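Local coordinates for protein extracellular ligand-binding receptor (Rhodopseudomonas palustris, PDB 3SG0) that binds benzoylformate in the cleft between its two lobes and probably delivers aromatic acids of this kind to an uptake transporter, at residues G205-I210 / Q231-E236; T225-P230 / I243-G248. All coordinates share one frame; numbering follows the deposited sequence.

Contact 1 (G205-I210 / Q231-E236); sequences GQVLKI and QKALRE
V207 on helix 205-210 and L234 on helix 231-236 meet through their methyl groups, at the level where the two backbones come nearest, 6.2 Å from V207 CA to L234 CA. From its CB, which points at the other helix, V207 sends out two branches with different targets. CG1 stands anti to the backbone N (chi1 162°) and reaches L234, lying 3.8 Å from L234 CD2 and almost as near to L234 CA. CG2, on the backbone-N side, turns to the methyl of A233, with V207 CG2 4.0 Å from A233 CB, and also brushes L234 CG. A branched valine thus fills the space before two successive residues, while A233 offers a single methyl, enough to meet V207 CG2. The helix axes pass 9.7 Å apart and cross at -52°. These are neighbouring helices of a three-layer alpha/beta lobe of the periplasmic binding protein fold, lying on one face of its parallel sheet. L234 does not aim CB straight across; its isobutyl end swings over and brings CD2 into the interface. One turn beyond V207, I210 adds a looser touch, I210 CG2 to L234 CD2 at 4.3 Å. Leucine and isoleucine suit these buried places because they serve two surfaces at once: both I210 and L234 also rest on V218 of strand 217-221, and L234 reaches I220 and I243 as well.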
# COMPACT_ATOMS: atom_id res chain seq x y z
N GLY A 205 -23.34 -13.13 -8.24
CA GLY A 205 -23.91 -12.49 -9.41
C GLY A 205 -22.84 -11.93 -10.33
O GLY A 205 -22.88 -12.11 -11.55
N GLN A 206 -21.87 -11.25 -9.73
CA GLN A 206 -20.78 -10.65 -10.50
C GLN A 206 -19.97 -11.71 -11.23
O GLN A 206 -19.62 -11.56 -12.39
CB GLN A 206 -19.85 -9.86 -9.57
CG GLN A 206 -20.50 -8.68 -8.88
CD GLN A 206 -21.02 -8.98 -7.48
OE1 GLN A 206 -21.61 -10.03 -7.24
NE2 GLN A 206 -20.78 -8.06 -6.56
N VAL A 207 -19.65 -12.78 -10.51
CA VAL A 207 -18.84 -13.85 -11.08
C VAL A 207 -19.58 -14.59 -12.19
O VAL A 207 -19.00 -14.93 -13.21
CB VAL A 207 -18.34 -14.80 -9.96
CG1 VAL A 207 -17.89 -16.13 -10.53
CG2 VAL A 207 -17.23 -14.12 -9.17
N LEU A 208 -20.87 -14.84 -12.00
CA LEU A 208 -21.65 -15.45 -13.07
C LEU A 208 -21.63 -14.58 -14.33
O LEU A 208 -21.49 -15.09 -15.45
CB LEU A 208 -23.09 -15.73 -12.62
CG LEU A 208 -23.23 -16.88 -11.62
CD1 LEU A 208 -24.65 -16.97 -11.09
CD2 LEU A 208 -22.81 -18.20 -12.25
N LYS A 209 -21.77 -13.27 -14.17
CA LYS A 209 -21.72 -12.35 -15.31
C LYS A 209 -20.37 -12.42 -16.01
O LYS A 209 -20.29 -12.45 -17.25
CB LYS A 209 -22.03 -10.92 -14.88
CG LYS A 209 -23.50 -10.69 -14.56
CD LYS A 209 -23.76 -9.25 -14.15
CE LYS A 209 -25.24 -9.05 -13.82
NZ LYS A 209 -25.54 -7.65 -13.43
N ILE A 210 -19.29 -12.43 -15.24
CA ILE A 210 -17.96 -12.53 -15.81
C ILE A 210 -17.81 -13.83 -16.59
O ILE A 210 -17.36 -13.83 -17.74
CB ILE A 210 -16.88 -12.43 -14.72
CG1 ILE A 210 -16.86 -11.01 -14.16
CG2 ILE A 210 -15.52 -12.81 -15.27
CD1 ILE A 210 -16.07 -10.85 -12.88
N GLN A 231 -11.76 -14.86 -6.23
CA GLN A 231 -10.92 -15.86 -6.88
C GLN A 231 -11.46 -17.27 -6.62
O GLN A 231 -11.56 -18.08 -7.55
CB GLN A 231 -9.46 -15.71 -6.46
CG GLN A 231 -8.55 -16.72 -7.14
CD GLN A 231 -7.19 -16.17 -7.50
OE1 GLN A 231 -6.83 -15.05 -7.14
NE2 GLN A 231 -6.43 -16.96 -8.24
N LYS A 232 -11.80 -17.57 -5.38
CA LYS A 232 -12.42 -18.85 -5.06
C LYS A 232 -13.74 -19.04 -5.79
O LYS A 232 -14.04 -20.13 -6.27
CB LYS A 232 -12.62 -19.01 -3.55
CG LYS A 232 -11.35 -19.28 -2.77
CD LYS A 232 -11.65 -19.62 -1.31
CE LYS A 232 -11.84 -21.11 -1.10
NZ LYS A 232 -10.55 -21.85 -1.25
N ALA A 233 -14.54 -17.99 -5.87
CA ALA A 233 -15.84 -18.09 -6.53
C ALA A 233 -15.68 -18.40 -8.01
O ALA A 233 -16.40 -19.24 -8.56
CB ALA A 233 -16.65 -16.82 -6.32
N LEU A 234 -14.72 -17.75 -8.66
CA LEU A 234 -14.44 -18.04 -10.06
C LEU A 234 -14.03 -19.50 -10.24
O LEU A 234 -14.54 -20.19 -11.12
CB LEU A 234 -13.35 -17.11 -10.58
CG LEU A 234 -13.81 -15.69 -10.92
CD1 LEU A 234 -12.65 -14.73 -10.92
CD2 LEU A 234 -14.52 -15.68 -12.27
N ARG A 235 -13.11 -19.98 -9.40
CA ARG A 235 -12.63 -21.35 -9.53
C ARG A 235 -13.74 -22.36 -9.25
O ARG A 235 -13.88 -23.36 -9.96
CB ARG A 235 -11.42 -21.61 -8.62
CG ARG A 235 -10.17 -20.82 -9.00
CD ARG A 235 -9.65 -21.22 -10.37
NE ARG A 235 -8.36 -20.60 -10.66
CZ ARG A 235 -8.01 -20.08 -11.83
NH1 ARG A 235 -8.86 -20.12 -12.85
NH2 ARG A 235 -6.81 -19.53 -11.99
N GLU A 236 -14.54 -22.09 -8.22
CA GLU A 236 -15.62 -23.00 -7.85
C GLU A 236 -16.68 -23.10 -8.94
O GLU A 236 -17.33 -24.13 -9.10
CB GLU A 236 -16.22 -22.58 -6.51
CG GLU A 236 -15.29 -22.83 -5.33
CD GLU A 236 -15.73 -22.15 -4.06
OE1 GLU A 236 -16.80 -21.50 -4.06
OE2 GLU A 236 -15.00 -22.25 -3.05

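Contact 2 (T225-P230 / I243-G248); sequences TPAVLP and IYQTHG. With 173 (benzoyl-formic acid), chain B.
Benzoylformate lies beside the loop that follows strand 242-244, and the contact of 225-230 with 243-248 joins that loop to the start of helix 228-236. Its polar link is one hydrogen bond, Q245 NE2 to A227 O at 3.1 Å, with a nearly straight N-H...O angle of 167°. The acceptor lies close to the plane of the glutamine amide, whereas the donor stands 41° above the carbonyl plane of A227. A bend at chi2 (-108°) turns the amide so that Q245 OE1 comes 3.6 Å from A227 CB. Glutamine suits this buried place because NE2 also donates to OE1 of Q231; a leucine here would probably leave both A227 O and the Q231 amide oxygen without this donor. Further on, T246 OG1, also bonded to Y171 OH, accepts from G248 N at 3.2 Å, forming an ST turn. C1E of the ligand's phenyl ring lies over one face of the H247 imidazole, 3.6 Å from H247 CD2, and the ring nitrogens are tied to E270 and D143. G248 CA approaches C1D equally closely, at 3.6 Å; a side chain would be crowded by that atom, so glycine fits. The contact joins elements of the beta-alpha-beta unit strand 217-221, helix 228-236 and strand 242-244; Q245 touches I220 of its first strand, and F254 of the following helix 252-258 packs on both A227 and Q245.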
# COMPACT_ATOMS: atom_id res chain seq x y z
N THR A 225 -7.80 -9.96 3.00
CA THR A 225 -8.51 -11.22 2.91
C THR A 225 -9.78 -11.19 2.04
O THR A 225 -10.13 -12.22 1.49
CB THR A 225 -8.76 -11.85 4.30
OG1 THR A 225 -9.32 -10.88 5.18
CG2 THR A 225 -7.44 -12.33 4.89
N PRO A 226 -10.44 -10.02 1.88
CA PRO A 226 -11.58 -10.00 0.95
C PRO A 226 -11.22 -10.36 -0.50
O PRO A 226 -12.12 -10.64 -1.28
CB PRO A 226 -12.05 -8.54 1.02
CG PRO A 226 -11.72 -8.13 2.41
CD PRO A 226 -10.38 -8.78 2.68
N ALA A 227 -9.94 -10.31 -0.87
CA ALA A 227 -9.53 -10.64 -2.24
C ALA A 227 -9.65 -12.12 -2.56
O ALA A 227 -9.65 -12.51 -3.73
CB ALA A 227 -8.11 -10.16 -2.49
N VAL A 228 -9.73 -12.96 -1.54
CA VAL A 228 -9.84 -14.40 -1.77
C VAL A 228 -11.19 -14.77 -2.39
O VAL A 228 -11.27 -15.59 -3.31
CB VAL A 228 -9.61 -15.21 -0.49
CG1 VAL A 228 -9.92 -16.69 -0.71
CG2 VAL A 228 -8.16 -15.03 -0.01
N LEU A 229 -12.26 -14.15 -1.89
CA LEU A 229 -13.62 -14.50 -2.28
C LEU A 229 -13.86 -14.56 -3.79
O LEU A 229 -14.32 -15.57 -4.31
CB LEU A 229 -14.61 -13.55 -1.60
CG LEU A 229 -16.08 -13.67 -2.01
CD1 LEU A 229 -16.62 -15.06 -1.70
CD2 LEU A 229 -16.91 -12.60 -1.32
N PRO A 230 -13.56 -13.48 -4.53
CA PRO A 230 -13.83 -13.57 -5.97
C PRO A 230 -12.99 -14.63 -6.68
O PRO A 230 -13.47 -15.23 -7.64
CB PRO A 230 -13.48 -12.16 -6.49
CG PRO A 230 -12.63 -11.54 -5.40
CD PRO A 230 -13.14 -12.13 -4.12
N ILE A 243 -5.91 -15.89 -13.62
CA ILE A 243 -6.46 -14.85 -12.76
C ILE A 243 -5.33 -13.95 -12.28
O ILE A 243 -4.27 -14.41 -11.84
CB ILE A 243 -7.23 -15.45 -11.58
CG1 ILE A 243 -8.46 -16.22 -12.09
CG2 ILE A 243 -7.66 -14.35 -10.61
CD1 ILE A 243 -9.21 -16.97 -11.00
N TYR A 244 -5.55 -12.65 -12.41
CA TYR A 244 -4.59 -11.63 -12.01
C TYR A 244 -5.15 -10.86 -10.83
O TYR A 244 -6.35 -10.60 -10.77
CB TYR A 244 -4.31 -10.71 -13.19
CG TYR A 244 -3.70 -11.49 -14.32
CD1 TYR A 244 -2.37 -11.85 -14.29
CD2 TYR A 244 -4.48 -11.94 -15.38
CE1 TYR A 244 -1.80 -12.60 -15.30
CE2 TYR A 244 -3.92 -12.69 -16.40
CZ TYR A 244 -2.59 -13.02 -16.34
OH TYR A 244 -2.03 -13.78 -17.35
N GLN A 245 -4.28 -10.51 -9.89
CA GLN A 245 -4.68 -9.72 -8.74
C GLN A 245 -3.78 -8.49 -8.68
O GLN A 245 -3.18 -8.11 -9.69
CB GLN A 245 -4.62 -10.56 -7.45
CG GLN A 245 -5.66 -11.68 -7.40
CD GLN A 245 -6.79 -11.42 -6.40
OE1 GLN A 245 -7.03 -10.29 -5.97
NE2 GLN A 245 -7.50 -12.48 -6.03
N THR A 246 -3.71 -7.87 -7.51
CA THR A 246 -2.94 -6.65 -7.27
C THR A 246 -2.08 -6.83 -6.03
O THR A 246 -2.24 -7.80 -5.29
CB THR A 246 -3.84 -5.43 -7.02
OG1 THR A 246 -4.50 -5.59 -5.75
CG2 THR A 246 -4.85 -5.23 -8.13
N HIS A 247 -1.21 -5.86 -5.77
CA HIS A 247 -0.36 -5.91 -4.59
C HIS A 247 -1.13 -5.83 -3.27
O HIS A 247 -0.53 -5.97 -2.20
CB HIS A 247 0.77 -4.88 -4.65
CG HIS A 247 0.31 -3.45 -4.76
ND1 HIS A 247 1.21 -2.41 -4.78
CD2 HIS A 247 -0.92 -2.89 -4.87
CE1 HIS A 247 0.55 -1.27 -4.90
NE2 HIS A 247 -0.74 -1.53 -4.96
N GLY A 248 -2.44 -5.60 -3.33
CA GLY A 248 -3.28 -5.73 -2.14
C GLY A 248 -3.31 -7.16 -1.60
O GLY A 248 -3.74 -7.35 -0.45
O1B 173 B . -5.13 1.43 -0.83
C1 173 B . -5.90 0.57 -0.49
O1A 173 B . -7.26 0.79 -0.30
C2 173 B . -5.47 -0.88 -0.49
O2 173 B . -6.28 -1.75 -0.42
C1G 173 B . -4.00 -1.15 -0.51
C2D 173 B . -3.08 -0.35 0.41
C2E 173 B . -1.58 -0.59 0.38
C3 173 B . -1.02 -1.63 -0.58
C1E 173 B . -1.97 -2.42 -1.50
C1D 173 B . -3.47 -2.20 -1.47

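In the fold
Following the chain, helix 204-212 comes first, then strand 217-221, the turn at 225-227, helix 228-236 and strand 242-244. Contact 1 closes a loop of 20 residues holding strand 217-221; contact 2 closes one of 12 residues, most of helix 228-236 among them. The two cross, since 225-230 falls between 205-210 and 231-236, and 243-248 lies beyond both; helix 228-236 serves both. They meet directly through the Q231-Q245 glutamine pair, and I243 also packs against Q231 and R235. Contact 1 joins two helices on one face of the sheet; contact 2 joins the start of the second to the pocket loop.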